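Local coordinates for protein probable AP endonuclease (African swine fever virus, PDB 6KI3) that probably cleaves the DNA backbone on the 5' side of abasic sites as a zinc-dependent repair endonuclease, with a proofreading 3'-5' exonuclease activity as well, at residues 25-30 / 67-72; 78-83 / 112-117; 182-187 / 236-241; 220-225 / 264-269. One frame throughout, in Å; residues are numbered along the deposited sequence.

Contact 1. Residues 25-30 / 67-72; sequences CITNSI and VELLKM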
# COMPACT_ATOMS: atom_id res chain seq x y z
N CYS A 25 -19.93 -8.74 -1.72
CA CYS A 25 -19.71 -7.73 -0.68
C CYS A 25 -18.53 -6.82 -1.00
O CYS A 25 -18.58 -5.62 -0.68
CB CYS A 25 -19.52 -8.42 0.67
SG CYS A 25 -21.01 -9.23 1.27
N ILE A 26 -17.47 -7.35 -1.61
CA ILE A 26 -16.31 -6.51 -1.91
C ILE A 26 -16.65 -5.49 -2.98
O ILE A 26 -16.36 -4.29 -2.84
CB ILE A 26 -15.11 -7.38 -2.32
CG1 ILE A 26 -14.73 -8.35 -1.20
CG2 ILE A 26 -13.92 -6.50 -2.69
CD1 ILE A 26 -13.56 -9.24 -1.53
N THR A 27 -17.28 -5.94 -4.07
CA THR A 27 -17.67 -5.02 -5.13
C THR A 27 -18.71 -4.02 -4.64
O THR A 27 -18.67 -2.84 -5.02
CB THR A 27 -18.22 -5.81 -6.33
OG1 THR A 27 -17.32 -6.87 -6.66
CG2 THR A 27 -18.38 -4.90 -7.53
N ASN A 28 -19.64 -4.47 -3.79
CA ASN A 28 -20.61 -3.56 -3.20
C ASN A 28 -19.93 -2.49 -2.36
O ASN A 28 -20.31 -1.31 -2.42
CB ASN A 28 -21.63 -4.34 -2.36
CG ASN A 28 -22.49 -3.44 -1.50
OD1 ASN A 28 -22.21 -3.23 -0.33
ND2 ASN A 28 -23.57 -2.92 -2.08
N SER A 29 -18.93 -2.88 -1.58
CA SER A 29 -18.20 -1.91 -0.76
C SER A 29 -17.46 -0.90 -1.64
O SER A 29 -17.45 0.30 -1.34
CB SER A 29 -17.23 -2.63 0.17
OG SER A 29 -16.26 -3.35 -0.57
N ILE A 30 -16.83 -1.38 -2.71
CA ILE A 30 -16.13 -0.48 -3.63
C ILE A 30 -17.12 0.45 -4.31
O ILE A 30 -16.82 1.63 -4.56
CB ILE A 30 -15.31 -1.29 -4.64
CG1 ILE A 30 -14.12 -1.96 -3.93
CG2 ILE A 30 -14.83 -0.42 -5.79
CD1 ILE A 30 -13.29 -2.84 -4.83
N VAL A 67 -16.76 -11.92 -10.41
CA VAL A 67 -17.25 -11.49 -11.72
C VAL A 67 -17.64 -10.02 -11.68
O VAL A 67 -17.32 -9.25 -12.60
CB VAL A 67 -18.42 -12.38 -12.18
CG1 VAL A 67 -18.97 -11.89 -13.50
CG2 VAL A 67 -17.96 -13.83 -12.29
N GLU A 68 -18.34 -9.60 -10.63
CA GLU A 68 -18.75 -8.20 -10.53
C GLU A 68 -17.57 -7.27 -10.29
O GLU A 68 -17.57 -6.13 -10.76
CB GLU A 68 -19.79 -8.03 -9.42
CG GLU A 68 -21.10 -8.76 -9.68
CD GLU A 68 -21.79 -8.29 -10.95
OE1 GLU A 68 -22.14 -7.09 -11.03
OE2 GLU A 68 -21.98 -9.11 -11.87
N LEU A 69 -16.55 -7.74 -9.57
CA LEU A 69 -15.39 -6.89 -9.29
C LEU A 69 -14.65 -6.54 -10.56
O LEU A 69 -14.18 -5.41 -10.72
CB LEU A 69 -14.46 -7.58 -8.29
CG LEU A 69 -13.20 -6.81 -7.90
CD1 LEU A 69 -13.56 -5.44 -7.37
CD2 LEU A 69 -12.40 -7.59 -6.87
N LEU A 70 -14.53 -7.50 -11.49
CA LEU A 70 -13.87 -7.21 -12.76
C LEU A 70 -14.64 -6.17 -13.56
O LEU A 70 -14.05 -5.26 -14.14
CB LEU A 70 -13.70 -8.50 -13.57
CG LEU A 70 -13.04 -8.34 -14.93
CD1 LEU A 70 -11.58 -7.92 -14.77
CD2 LEU A 70 -13.15 -9.62 -15.74
N LYS A 71 -15.97 -6.31 -13.61
CA LYS A 71 -16.79 -5.32 -14.31
C LYS A 71 -16.68 -3.95 -13.64
O LYS A 71 -16.58 -2.93 -14.32
CB LYS A 71 -18.24 -5.78 -14.35
CG LYS A 71 -18.47 -7.03 -15.18
CD LYS A 71 -19.77 -7.73 -14.78
CE LYS A 71 -20.95 -6.78 -14.85
NZ LYS A 71 -22.20 -7.42 -14.35
N MET A 72 -16.69 -3.92 -12.30
CA MET A 72 -16.56 -2.66 -11.58
C MET A 72 -15.22 -2.00 -11.87
O MET A 72 -15.15 -0.78 -12.08
CB MET A 72 -16.73 -2.90 -10.08
CG MET A 72 -16.41 -1.69 -9.22
SD MET A 72 -17.65 -0.39 -9.34
CE MET A 72 -19.07 -1.24 -8.66
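Thr27 sets its two branches against the backbone and side chains of helix 63-76, and no residue of the pair gives up more surface to the other segment. Its methyl CG2, standing anti to its own backbone N, lies 3.5 Å from Glu68 O and 3.6 Å from Met72 CB. The hydroxyl points the other way along the facing helix: OG1 rests 3.4 Å from Leu69 CB and comes close to Leu69 N as well, but at an angle that makes no hydrogen bond. Its polar need is met just outside the segment, where Asp65 bonds to Thr27 OG1 with one carboxylate oxygen and to the backbone N of Ile26 with the other. A small branched residue suits this place because the two helices run nearly side by side, their axes 8.7 Å apart and 28° from parallel.

Leu69 and Met72 fill the space on from the threonine. The isoleucine one turn after Thr27 crosses Leu69 at about a right angle, Ile30 CD1 meeting Leu69 CD1 at 3.6 Å, while Ile30 CG2 lies 4.0 Å from Met72 CG. Bends at chi2 (72°) and chi3 (64°) fold the flexible thioether back, so that Met72 CE comes within 3.9 Å of Thr27 CG2.

Both helices belong to the outer layer of the TIM barrel, and Ile30 also packs on Leu78, just ahead of strand 79-83. With no hydrogen bond between the two segments, their cohesion rests on van der Waals fit, while the aspartate beside them takes up the threonine's polarity.

Contact 2. Residues 78-83 / 112-117; sequences LWVVAH and VGIKGL. With ZN (zinc ion), chain K.
The indole of Trp79 has the aliphatic chain of Lys115 over one face: Lys115 CG stands 3.4 Å from the centroid of the five-membered ring, 15° off its normal, a CH-pi contact. Lys115 CB lies over the same ring system, 3.6 Å from Trp79 CE2. A bend at chi2 (-72°) turns the chain across the indole, and a long aliphatic stem with a charged end suits an exposed place in the turn leading into strand 116-120.

The pairing belongs to a beta-alpha-beta crossover of the TIM barrel, in which helix 96-112 links the parallel strands 79-83 and 116-120. Gly113 leaves that helix with a positive phi, a conformation easy for glycine. Lys115 N donates to Val80 O at 2.8 Å, and Ala82 N donates to Gly116 O at 2.9 Å. Where the chains part, a water accepts from Val80 N and donates to both Leu78 O and Gly113 O.

On the side turned to helix 96-112, the small Ala82 leaves room for larger neighbours: Ala82 CB packs 3.7 Å from Leu117 CD1 and also touches the Ile114 side chain. Val81 CG2 lies 3.3 Å from Gly116 O, and the absence of a side chain on Gly116 keeps this approach uncrowded. At the end of the strand His83, whose imidazole lies anti to its backbone N, carries the motif into the active site; with His120, Glu147 and a DNA phosphate it binds a zinc ion, His83 NE2 at 2.2 Å from the metal.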
# COMPACT_ATOMS: atom_id res chain seq x y z
N LEU A 78 -10.50 1.55 -12.35
CA LEU A 78 -9.87 1.66 -11.04
C LEU A 78 -8.58 0.87 -11.00
O LEU A 78 -8.50 -0.25 -11.53
CB LEU A 78 -10.82 1.16 -9.95
CG LEU A 78 -11.86 2.15 -9.42
CD1 LEU A 78 -12.82 1.45 -8.48
CD2 LEU A 78 -11.18 3.32 -8.73
N TRP A 79 -7.56 1.45 -10.38
CA TRP A 79 -6.31 0.74 -10.10
C TRP A 79 -6.44 0.14 -8.70
O TRP A 79 -6.21 0.82 -7.70
CB TRP A 79 -5.11 1.67 -10.20
CG TRP A 79 -3.79 0.95 -10.25
CD1 TRP A 79 -3.08 0.62 -11.36
CD2 TRP A 79 -3.03 0.47 -9.13
NE1 TRP A 79 -1.93 -0.03 -11.01
CE2 TRP A 79 -1.87 -0.14 -9.64
CE3 TRP A 79 -3.22 0.50 -7.74
CZ2 TRP A 79 -0.91 -0.72 -8.83
CZ3 TRP A 79 -2.26 -0.07 -6.93
CH2 TRP A 79 -1.12 -0.67 -7.47
N VAL A 80 -6.81 -1.13 -8.64
CA VAL A 80 -7.05 -1.81 -7.37
C VAL A 80 -5.88 -2.73 -7.07
O VAL A 80 -5.40 -3.45 -7.95
CB VAL A 80 -8.37 -2.59 -7.40
CG1 VAL A 80 -8.67 -3.18 -6.03
CG2 VAL A 80 -9.51 -1.69 -7.86
N VAL A 81 -5.40 -2.68 -5.83
CA VAL A 81 -4.36 -3.58 -5.35
C VAL A 81 -4.92 -4.36 -4.17
O VAL A 81 -5.73 -3.85 -3.39
CB VAL A 81 -3.07 -2.82 -4.96
CG1 VAL A 81 -3.31 -1.91 -3.77
CG2 VAL A 81 -1.93 -3.79 -4.69
N ALA A 82 -4.51 -5.62 -4.06
CA ALA A 82 -4.91 -6.47 -2.95
C ALA A 82 -3.79 -6.51 -1.92
O ALA A 82 -2.62 -6.66 -2.28
CB ALA A 82 -5.23 -7.89 -3.44
N HIS A 83 -4.15 -6.36 -0.65
CA HIS A 83 -3.20 -6.53 0.43
C HIS A 83 -3.21 -7.98 0.87
O HIS A 83 -4.27 -8.55 1.13
CB HIS A 83 -3.53 -5.61 1.61
CG HIS A 83 -2.41 -5.46 2.59
ND1 HIS A 83 -1.83 -6.54 3.23
CD2 HIS A 83 -1.77 -4.36 3.05
CE1 HIS A 83 -0.88 -6.11 4.04
NE2 HIS A 83 -0.82 -4.79 3.95
N VAL A 112 -9.71 -11.09 -11.53
CA VAL A 112 -10.59 -9.96 -11.24
C VAL A 112 -9.97 -8.63 -11.65
O VAL A 112 -10.55 -7.57 -11.40
CB VAL A 112 -11.00 -9.94 -9.76
CG1 VAL A 112 -11.65 -11.25 -9.38
CG2 VAL A 112 -9.79 -9.66 -8.88
N GLY A 113 -8.79 -8.66 -12.28
CA GLY A 113 -8.18 -7.43 -12.75
C GLY A 113 -7.51 -6.60 -11.68
O GLY A 113 -7.32 -5.39 -11.89
N ILE A 114 -7.15 -7.19 -10.55
CA ILE A 114 -6.40 -6.47 -9.52
C ILE A 114 -4.94 -6.41 -9.93
O ILE A 114 -4.36 -7.41 -10.37
CB ILE A 114 -6.58 -7.15 -8.15
CG1 ILE A 114 -7.97 -6.82 -7.58
CG2 ILE A 114 -5.49 -6.73 -7.18
CD1 ILE A 114 -8.27 -7.49 -6.27
N LYS A 115 -4.34 -5.23 -9.79
CA LYS A 115 -3.03 -4.97 -10.37
C LYS A 115 -1.88 -5.58 -9.58
O LYS A 115 -0.82 -5.84 -10.16
CB LYS A 115 -2.80 -3.46 -10.49
CG LYS A 115 -3.93 -2.71 -11.18
CD LYS A 115 -3.96 -3.00 -12.67
CE LYS A 115 -5.03 -2.16 -13.37
NZ LYS A 115 -5.01 -2.33 -14.85
N GLY A 116 -2.05 -5.83 -8.28
CA GLY A 116 -0.92 -6.34 -7.52
C GLY A 116 -1.33 -6.90 -6.18
O GLY A 116 -2.50 -6.85 -5.79
N LEU A 117 -0.34 -7.44 -5.48
CA LEU A 117 -0.52 -8.00 -4.15
C LEU A 117 0.60 -7.50 -3.24
O LEU A 117 1.78 -7.66 -3.57
CB LEU A 117 -0.51 -9.54 -4.19
CG LEU A 117 -0.86 -10.25 -2.88
CD1 LEU A 117 -2.33 -10.09 -2.55
CD2 LEU A 117 -0.47 -11.72 -2.95
ZN ZN K . 0.64 -3.46 4.84
O HOH W 1 -7.22 -2.66 -10.92

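Contact 3. Residues 182-187 / 236-241; sequences CIDTAH and DRHASL. With ZN (zinc ion), chain I; ZN (zinc ion), chain J; nucleotides of chain C; nucleotides of chain B.
Phosphate oxygen OP2 of the abasic-site analogue 3DR1 of chain C is shared by two zinc ions, 2.1 Å from the zinc that Asp184 binds together with Glu147, His223 and Glu276, and at a longer 2.5 Å from the zinc that joins the two segments. The joining metal takes His187 NE2 at 2.1 Å, Asp236 OD2 at 2.0 Å and His238 NE2 at 2.1 Å, with OP3 of the same phosphate as a further ligand. With no hydrogen bond between the segments, the shared metal is the main link, helped by the packing of Ala186 CB on the His238 ring.

The two imidazoles meet rim to rim with their planes 43° apart, and the carboxylate of Asp236 stands almost perpendicular, at 88°, to the His187 ring. Asp236 CG lies anti to its backbone N (chi1 -177°), which brings OD2 to the metal. Second-shell bonds fix the ring rotations: His187 ND1 is paired with Thr148 O, and His238 ND1 with Glu276 O. Histidine suits both places, since one nitrogen can bind zinc while the other is held by a backbone carbonyl.

Asp184, at the N-cap of helix 185-190, divides its oxygens. OD2 binds the neighbouring zinc, while OD1 receives a bond from Asn225 and a weak capping bond from Ala186 N.

This is part of the trinuclear zinc centre of the endonuclease IV family. Two cations sharing one oxygen would be expected to draw electron density from the phosphorus, consistent with a role in phosphodiester cleavage.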
# COMPACT_ATOMS: atom_id res chain seq x y z
N CYS A 182 6.45 -1.10 -2.26
CA CYS A 182 5.40 -0.32 -1.61
C CYS A 182 6.03 0.45 -0.46
O CYS A 182 6.55 -0.15 0.48
CB CYS A 182 4.27 -1.21 -1.11
SG CYS A 182 2.92 -0.30 -0.33
N ILE A 183 5.98 1.78 -0.54
CA ILE A 183 6.58 2.65 0.46
C ILE A 183 5.47 3.13 1.39
O ILE A 183 4.64 3.95 1.00
CB ILE A 183 7.31 3.83 -0.19
CG1 ILE A 183 8.46 3.32 -1.07
CG2 ILE A 183 7.83 4.79 0.87
CD1 ILE A 183 9.15 4.41 -1.85
N ASP A 184 5.46 2.60 2.61
CA ASP A 184 4.53 3.04 3.64
C ASP A 184 5.25 4.08 4.49
O ASP A 184 6.20 3.76 5.22
CB ASP A 184 4.06 1.86 4.49
CG ASP A 184 2.83 2.19 5.32
OD1 ASP A 184 2.81 3.26 5.96
OD2 ASP A 184 1.89 1.37 5.34
N THR A 185 4.79 5.33 4.40
CA THR A 185 5.48 6.44 5.06
C THR A 185 5.46 6.28 6.58
O THR A 185 6.44 6.62 7.26
CB THR A 185 4.86 7.77 4.65
OG1 THR A 185 3.46 7.77 4.96
CG2 THR A 185 5.05 8.01 3.16
N ALA A 186 4.35 5.78 7.13
CA ALA A 186 4.28 5.55 8.57
C ALA A 186 5.26 4.48 9.04
O ALA A 186 5.66 4.49 10.21
CB ALA A 186 2.86 5.15 8.97
N HIS A 187 5.67 3.58 8.15
CA HIS A 187 6.56 2.49 8.55
C HIS A 187 8.02 2.93 8.54
O HIS A 187 8.77 2.64 9.48
CB HIS A 187 6.36 1.28 7.63
CG HIS A 187 5.02 0.63 7.79
ND1 HIS A 187 4.69 -0.55 7.16
CD2 HIS A 187 3.93 1.01 8.49
CE1 HIS A 187 3.45 -0.88 7.48
NE2 HIS A 187 2.97 0.05 8.28
N ASP A 236 3.62 0.49 15.11
CA ASP A 236 2.86 1.00 13.97
C ASP A 236 1.50 1.48 14.44
O ASP A 236 0.65 0.68 14.83
CB ASP A 236 2.72 -0.08 12.90
CG ASP A 236 2.01 0.41 11.66
OD1 ASP A 236 2.20 1.59 11.30
OD2 ASP A 236 1.26 -0.38 11.06
N ARG A 237 1.29 2.80 14.40
CA ARG A 237 -0.00 3.41 14.71
C ARG A 237 -0.32 4.42 13.61
O ARG A 237 0.27 5.50 13.57
CB ARG A 237 0.01 4.09 16.08
CG ARG A 237 0.23 3.15 17.25
CD ARG A 237 -0.87 2.10 17.33
NE ARG A 237 -0.33 0.75 17.23
CZ ARG A 237 0.01 0.00 18.28
NH1 ARG A 237 0.50 -1.22 18.09
NH2 ARG A 237 -0.15 0.47 19.51
N HIS A 238 -1.26 4.07 12.73
CA HIS A 238 -1.60 4.94 11.62
C HIS A 238 -2.43 6.13 12.09
O HIS A 238 -3.16 6.06 13.09
CB HIS A 238 -2.37 4.16 10.55
CG HIS A 238 -1.54 3.17 9.81
ND1 HIS A 238 -2.01 2.48 8.71
CD2 HIS A 238 -0.27 2.74 10.00
CE1 HIS A 238 -1.07 1.67 8.26
NE2 HIS A 238 -0.00 1.81 9.03
N ALA A 239 -2.31 7.23 11.36
CA ALA A 239 -3.05 8.45 11.67
C ALA A 239 -3.30 9.22 10.39
O ALA A 239 -2.61 9.03 9.38
CB ALA A 239 -2.31 9.32 12.69
N SER A 240 -4.30 10.09 10.43
CA SER A 240 -4.63 10.90 9.27
C SER A 240 -3.52 11.91 8.98
O SER A 240 -2.80 12.34 9.88
CB SER A 240 -5.96 11.63 9.48
OG SER A 240 -7.05 10.73 9.43
N LEU A 241 -3.40 12.28 7.70
CA LEU A 241 -2.35 13.20 7.28
C LEU A 241 -2.47 14.52 8.02
O LEU A 241 -3.57 15.07 8.17
CB LEU A 241 -2.43 13.43 5.77
CG LEU A 241 -2.43 12.18 4.89
CD1 LEU A 241 -2.51 12.56 3.41
CD2 LEU A 241 -1.22 11.31 5.16
ZN ZN I . 1.05 0.03 9.10
ZN ZN J . 0.69 -0.27 4.71
O5' 3DR C 1 -1.69 -1.51 7.37
P 3DR C 1 -0.12 -1.84 7.47
OP1 3DR C 1 0.02 -3.15 6.74
OP2 3DR C 1 0.53 -0.66 6.78
OP3 3DR C 1 0.15 -1.93 8.95
C2' 3DR C 1 -5.82 -2.42 6.12
C5' 3DR C 1 -2.67 -2.53 7.52
C4' 3DR C 1 -4.04 -1.86 7.64
O4' 3DR C 1 -4.14 -0.83 6.65
C1' 3DR C 1 -5.31 -1.01 5.85
C3' 3DR C 1 -5.18 -2.83 7.42
O3' 3DR C 1 -6.13 -2.68 8.47
P DC B 8 -4.90 -3.57 21.12
OP1 DC B 8 -5.16 -2.30 21.84
OP2 DC B 8 -5.99 -4.55 20.94
O5' DC B 8 -4.29 -3.22 19.69
C5' DC B 8 -3.07 -2.50 19.60
C4' DC B 8 -2.26 -2.94 18.39
O4' DC B 8 -1.87 -4.31 18.53
C3' DC B 8 -3.02 -2.90 17.07
O3' DC B 8 -2.84 -1.63 16.45
C2' DC B 8 -2.36 -4.03 16.24
C1' DC B 8 -1.51 -4.79 17.26
N1 DC B 8 -1.72 -6.27 17.23
C2 DC B 8 -0.73 -7.09 16.68
O2 DC B 8 0.30 -6.57 16.22
N3 DC B 8 -0.93 -8.43 16.65
C4 DC B 8 -2.05 -8.95 17.15
N4 DC B 8 -2.21 -10.27 17.10
C5 DC B 8 -3.07 -8.12 17.71
C6 DC B 8 -2.87 -6.80 17.73

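Contact 4. Residues 220-225 / 264-269; sequences IMFHLN and EYITRH. With ZN (zinc ion), chain J.
Phe222 and Tyr265 meet rim to rim, their planes 73° apart and neither ring over the face of the other, where a strand of the TIM barrel faces an outer helix. Along 220-224 every second side chain points to the helix: Ile220, Phe222 and, just past the regular strand, Leu224, whereas Met221 and His223 point to the barrel interior. The strand and helix run roughly antiparallel (145°) with axes 10.2 Å apart, a gap that large apolar side chains bridge.

Two projections from the helix do the filling. Tyr265, its CG anti to the backbone N (chi1 170°), extends toward the strand so that its edge meets the rim of Phe222, Tyr265 CE1 lying 3.3 Å from Phe222 CE1. Its far end crosses Ile220 at about a right angle, with Tyr265 OH 3.4 Å from Ile220 CD1. Ile266 enters the hollow between Phe222 and Leu224: its CG1 passes Phe222 CD1 at 3.6 Å, and its CD1 meets Leu224 CD2 tip to tip at 3.8 Å. An isoleucine fits there because its slim CG1-CD1 arm can run alongside the flat ring and end against the leucine methyl.

Leu208 of helix 198-209 packs on both Ile220 and Tyr265, and Ala273 of strand 272-275 packs on Leu224 and Ile266, extending the apolar layer to neighbouring parts of the barrel. The alternation of the strand leaves its other side for the active site, where His223 ND1 binds a zinc ion at 2.3 Å.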
# COMPACT_ATOMS: atom_id res chain seq x y z
N ILE A 220 6.49 1.21 -8.32
CA ILE A 220 6.50 1.81 -6.99
C ILE A 220 5.10 2.31 -6.67
O ILE A 220 4.50 3.04 -7.47
CB ILE A 220 7.52 2.95 -6.87
CG1 ILE A 220 8.95 2.42 -7.01
CG2 ILE A 220 7.36 3.69 -5.55
CD1 ILE A 220 10.03 3.47 -6.83
N MET A 221 4.58 1.91 -5.51
CA MET A 221 3.31 2.41 -4.99
C MET A 221 3.53 2.94 -3.58
O MET A 221 4.56 2.68 -2.95
CB MET A 221 2.23 1.32 -4.99
CG MET A 221 2.46 0.21 -3.99
SD MET A 221 1.06 -0.91 -3.88
CE MET A 221 -0.15 0.14 -3.08
N PHE A 222 2.54 3.67 -3.07
CA PHE A 222 2.69 4.38 -1.80
C PHE A 222 1.50 4.15 -0.89
O PHE A 222 0.35 4.10 -1.34
CB PHE A 222 2.87 5.88 -2.03
CG PHE A 222 4.24 6.25 -2.50
CD1 PHE A 222 4.54 6.28 -3.85
CD2 PHE A 222 5.24 6.57 -1.59
CE1 PHE A 222 5.80 6.62 -4.29
CE2 PHE A 222 6.50 6.92 -2.03
CZ PHE A 222 6.78 6.94 -3.38
N HIS A 223 1.79 4.02 0.40
CA HIS A 223 0.80 4.10 1.47
C HIS A 223 1.01 5.43 2.18
O HIS A 223 1.99 5.60 2.92
CB HIS A 223 0.93 2.93 2.44
CG HIS A 223 0.50 1.61 1.88
ND1 HIS A 223 0.80 0.41 2.48
CD2 HIS A 223 -0.22 1.31 0.77
CE1 HIS A 223 0.29 -0.58 1.76
NE2 HIS A 223 -0.33 -0.06 0.72
N LEU A 224 0.10 6.38 1.96
CA LEU A 224 0.21 7.72 2.53
C LEU A 224 -0.42 7.70 3.92
O LEU A 224 -1.62 7.93 4.09
CB LEU A 224 -0.45 8.75 1.63
CG LEU A 224 0.14 8.91 0.23
CD1 LEU A 224 -0.46 10.13 -0.47
CD2 LEU A 224 1.65 9.01 0.29
N ASN A 225 0.41 7.44 4.93
CA ASN A 225 -0.05 7.33 6.31
C ASN A 225 0.80 8.20 7.21
O ASN A 225 2.03 8.11 7.18
CB ASN A 225 0.01 5.88 6.80
CG ASN A 225 -0.81 4.93 5.94
OD1 ASN A 225 -1.87 5.29 5.43
ND2 ASN A 225 -0.32 3.71 5.79
N GLU A 264 4.28 15.30 -4.82
CA GLU A 264 4.87 15.74 -6.08
C GLU A 264 5.53 14.58 -6.82
O GLU A 264 5.45 14.50 -8.05
CB GLU A 264 5.88 16.87 -5.82
CG GLU A 264 5.24 18.20 -5.47
CD GLU A 264 6.26 19.29 -5.20
OE1 GLU A 264 7.35 18.96 -4.67
OE2 GLU A 264 5.99 20.46 -5.51
N TYR A 265 6.20 13.68 -6.08
CA TYR A 265 6.79 12.51 -6.72
C TYR A 265 5.71 11.57 -7.25
O TYR A 265 5.84 11.02 -8.35
CB TYR A 265 7.71 11.79 -5.74
CG TYR A 265 8.19 10.43 -6.22
CD1 TYR A 265 7.46 9.28 -5.96
CD2 TYR A 265 9.38 10.31 -6.92
CE1 TYR A 265 7.90 8.05 -6.40
CE2 TYR A 265 9.83 9.07 -7.36
CZ TYR A 265 9.08 7.95 -7.09
OH TYR A 265 9.51 6.72 -7.52
N ILE A 266 4.65 11.37 -6.47
CA ILE A 266 3.54 10.52 -6.92
C ILE A 266 2.90 11.11 -8.16
O ILE A 266 2.49 10.38 -9.08
CB ILE A 266 2.53 10.34 -5.77
CG1 ILE A 266 3.13 9.47 -4.66
CG2 ILE A 266 1.23 9.72 -6.29
CD1 ILE A 266 2.31 9.45 -3.40
N THR A 267 2.80 12.44 -8.22
CA THR A 267 2.23 13.09 -9.40
C THR A 267 3.11 12.91 -10.62
O THR A 267 2.65 12.45 -11.67
CB THR A 267 2.00 14.58 -9.11
OG1 THR A 267 0.92 14.73 -8.18
CG2 THR A 267 1.68 15.33 -10.39
N ARG A 268 4.39 13.27 -10.51
CA ARG A 268 5.30 13.23 -11.65
C ARG A 268 5.57 11.82 -12.15
O ARG A 268 6.11 11.67 -13.25
CB ARG A 268 6.63 13.90 -11.29
N HIS A 269 5.22 10.79 -11.38
CA HIS A 269 5.42 9.41 -11.81
C HIS A 269 4.12 8.61 -11.88
O HIS A 269 4.17 7.41 -12.16
CB HIS A 269 6.41 8.70 -10.87
CG HIS A 269 7.82 9.18 -11.02
ND1 HIS A 269 8.64 8.77 -12.04
CD2 HIS A 269 8.55 10.03 -10.26
CE1 HIS A 269 9.82 9.35 -11.92
NE2 HIS A 269 9.79 10.12 -10.85
ZN ZN J . 0.69 -0.27 4.71

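From the N terminus, contact 1 closes the first loop, bringing helix 25-39 beside helix 63-76 in the outer layer. Contact 2 follows in series: strand 79-83 comes directly after helix 63-76, and the crossover through helix 96-112 returns to pair with it. Leu69 packs on Val112 and Ile30 on Leu78, so these regions touch. Further on, contact 3 closes the loop from 182-187 to 236-241 and contact 4 that from 220-225 to 264-269; 220-225 lies inside the first loop and 264-269 beyond it, so they cross. They meet along strands 179-184 and 220-227 and share one zinc ion. Met221 reaches Val81, so contacts 2 and 4 touch across the barrel interior, whereas contact 1 stays remote from contacts 3 and 4.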